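Side-chain contact in histidine-containing phosphotransfer protein (Zea mays, PDB 1WN0), which probably relays phosphoryl groups from cytokinin sensor histidine kinases to response regulators in the multistep His-to-Asp phosphorelay of maize: residues A77-L82 / Q100-C105. Sequence-based numbering, arbitrary orientation.
Sequences AYVHQL and QFRQLC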
loop_
_atom_site.group_PDB
_atom_site.type_symbol
_atom_site.label_atom_id
_atom_site.label_comp_id
_atom_site.label_asym_id
_atom_site.label_seq_id
_atom_site.Cartn_x
_atom_site.Cartn_y
_atom_site.Cartn_z
ATOM N N ALA A 77 11.160 7.610 7.904
ATOM C CA ALA A 77 11.231 6.148 8.268
ATOM C C ALA A 77 9.820 5.426 8.140
ATOM O O ALA A 77 9.749 4.238 7.631
ATOM C CB ALA A 77 11.914 5.970 9.723
ATOM N N TYR A 78 8.683 6.098 8.537
ATOM C CA TYR A 78 7.335 5.455 8.384
ATOM C C TYR A 78 7.009 5.245 6.940
ATOM O O TYR A 78 6.606 4.161 6.517
ATOM C CB TYR A 78 6.177 6.148 9.153
ATOM C CG TYR A 78 6.077 5.815 10.608
ATOM C CD1 TYR A 78 5.810 4.536 11.010
ATOM C CD2 TYR A 78 6.201 6.791 11.582
ATOM C CE1 TYR A 78 5.726 4.202 12.376
ATOM C CE2 TYR A 78 6.169 6.482 12.910
ATOM C CZ TYR A 78 5.951 5.189 13.304
ATOM O OH TYR A 78 5.928 4.817 14.588
ATOM N N VAL A 79 7.302 6.236 6.105
ATOM C CA VAL A 79 7.088 6.048 4.671
ATOM C C VAL A 79 7.899 4.954 4.128
ATOM O O VAL A 79 7.419 4.205 3.238
ATOM C CB VAL A 79 7.345 7.380 3.832
ATOM C CG1 VAL A 79 7.290 7.240 2.325
ATOM C CG2 VAL A 79 6.322 8.416 4.187
ATOM N N HIS A 80 9.156 4.903 4.503
ATOM C CA HIS A 80 10.024 3.808 4.071
ATOM C C HIS A 80 9.445 2.385 4.373
ATOM O O HIS A 80 9.379 1.541 3.471
ATOM C CB HIS A 80 11.510 3.970 4.653
ATOM C CG HIS A 80 12.453 2.892 4.204
ATOM N ND1 HIS A 80 12.929 2.816 2.899
ATOM C CD2 HIS A 80 12.993 1.820 4.875
ATOM C CE1 HIS A 80 13.684 1.725 2.778
ATOM N NE2 HIS A 80 13.747 1.113 3.960
ATOM N N GLN A 81 8.855 2.203 5.567
ATOM C CA GLN A 81 8.067 1.025 5.867
ATOM C C GLN A 81 6.866 0.870 4.986
ATOM O O GLN A 81 6.516 -0.273 4.643
ATOM C CB GLN A 81 7.583 0.984 7.307
ATOM C CG GLN A 81 8.694 1.232 8.427
ATOM C CD GLN A 81 8.063 1.340 9.889
ATOM O OE1 GLN A 81 6.948 0.844 10.138
ATOM N NE2 GLN A 81 8.792 2.005 10.838
ATOM N N LEU A 82 6.161 1.966 4.672
ATOM C CA LEU A 82 4.984 1.819 3.827
ATOM C C LEU A 82 5.394 1.393 2.434
ATOM O O LEU A 82 4.654 0.600 1.751
ATOM C CB LEU A 82 4.155 3.117 3.795
ATOM C CG LEU A 82 2.976 3.233 2.883
ATOM C CD1 LEU A 82 2.057 2.083 3.160
ATOM C CD2 LEU A 82 2.270 4.434 3.102
ATOM N N GLN A 100 7.883 9.815 -3.383
ATOM C CA GLN A 100 7.912 11.295 -3.515
ATOM C C GLN A 100 8.055 12.006 -2.224
ATOM O O GLN A 100 8.109 13.246 -2.201
ATOM C CB GLN A 100 6.633 11.783 -4.212
ATOM C CG GLN A 100 6.248 10.788 -5.371
ATOM C CD GLN A 100 7.422 10.429 -6.331
ATOM O OE1 GLN A 100 8.131 11.324 -6.686
ATOM N NE2 GLN A 100 7.566 9.117 -6.818
ATOM N N PHE A 101 8.061 11.255 -1.109
ATOM C CA PHE A 101 8.201 11.875 0.254
ATOM C C PHE A 101 9.626 12.314 0.511
ATOM O O PHE A 101 9.923 13.108 1.428
ATOM C CB PHE A 101 7.782 10.856 1.336
ATOM C CG PHE A 101 6.304 10.891 1.690
ATOM C CD1 PHE A 101 5.410 10.170 0.976
ATOM C CD2 PHE A 101 5.821 11.676 2.735
ATOM C CE1 PHE A 101 4.064 10.148 1.341
ATOM C CE2 PHE A 101 4.557 11.680 3.053
ATOM C CZ PHE A 101 3.654 10.894 2.356
ATOM N N ARG A 102 10.541 11.766 -0.261
ATOM C CA ARG A 102 11.933 12.048 0.047
ATOM C C ARG A 102 12.264 13.477 -0.153
ATOM O O ARG A 102 12.823 14.136 0.732
ATOM C CB ARG A 102 12.915 11.203 -0.788
ATOM C CG ARG A 102 12.824 9.677 -0.314
ATOM C CD ARG A 102 11.665 9.245 0.796
ATOM N NE ARG A 102 11.038 7.966 0.394
ATOM C CZ ARG A 102 11.053 6.839 1.119
ATOM N NH1 ARG A 102 11.578 6.830 2.369
ATOM N NH2 ARG A 102 10.525 5.733 0.581
ATOM N N GLN A 103 11.911 13.995 -1.287
ATOM C CA GLN A 103 12.265 15.362 -1.443
ATOM C C GLN A 103 11.433 16.159 -0.379
ATOM O O GLN A 103 11.885 17.094 0.127
ATOM C CB GLN A 103 12.140 15.804 -2.929
ATOM C CG GLN A 103 12.492 17.310 -3.169
ATOM C CD GLN A 103 13.950 17.593 -2.870
ATOM O OE1 GLN A 103 14.743 16.630 -2.846
ATOM N NE2 GLN A 103 14.305 18.888 -2.542
ATOM N N LEU A 104 10.193 15.728 -0.097
ATOM C CA LEU A 104 9.336 16.462 0.769
ATOM C C LEU A 104 9.871 16.565 2.188
ATOM O O LEU A 104 9.789 17.617 2.819
ATOM C CB LEU A 104 7.959 15.844 0.791
ATOM C CG LEU A 104 7.241 15.879 -0.630
ATOM C CD1 LEU A 104 6.027 15.079 -0.422
ATOM C CD2 LEU A 104 6.826 17.170 -1.119
ATOM N N CYS A 105 10.376 15.449 2.671
ATOM C CA CYS A 105 11.002 15.390 3.959
ATOM C C CYS A 105 12.330 16.096 3.950
ATOM O O CYS A 105 12.643 16.828 4.911
ATOM C CB CYS A 105 11.263 13.974 4.332
ATOM S SG CYS A 105 9.771 13.168 4.872
#
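Val-79 and Phe-101 meet in the tightly packed half of this contact, an instructive case of one valine serving two flat groups with its two methyls. CG2 of Val-79 stands over the centre of the Phe-101 ring, 3.6 Å from the centroid and 13° off the ring normal, a CH-pi contact, while CG1 of the same valine lies 3.7 Å from Phe-101 CD1. The arrangement is bedded in the interior: Cys-113 and Ala-116 of helix 110-138 also touch the Phe-101 side chain, and Cys-98 touches the valine. With an alanine in place of Phe-101, CG2 of Val-79 would probably lose its aromatic platform and a gap would open beside Cys-113 and Ala-116. Such packing belongs to the four-helix bundle of the HPt domain, in which 77-82 and 101-105 run antiparallel, at 178°, their axes 10.9 Å apart. Toward solvent the contact thins to van der Waals touches against a charged group. With CG1 of Val-79 anti to the backbone N (chi1 174°), this methyl lies over one face of the Arg-102 guanidinium, 4.0 Å from CZ. The arginine chain, bent at chi2 and chi3, brings NH1 of Arg-102 to 3.7 Å from CB of His-80, which approaches the guanidinium edge in its plane. ND1 of the exposed His-80, the predicted phosphorylation site, is 4.3 Å from Arg-102 NH1, near but not in contact; that NH1 also forms a weak, long ion pair with Asp-76.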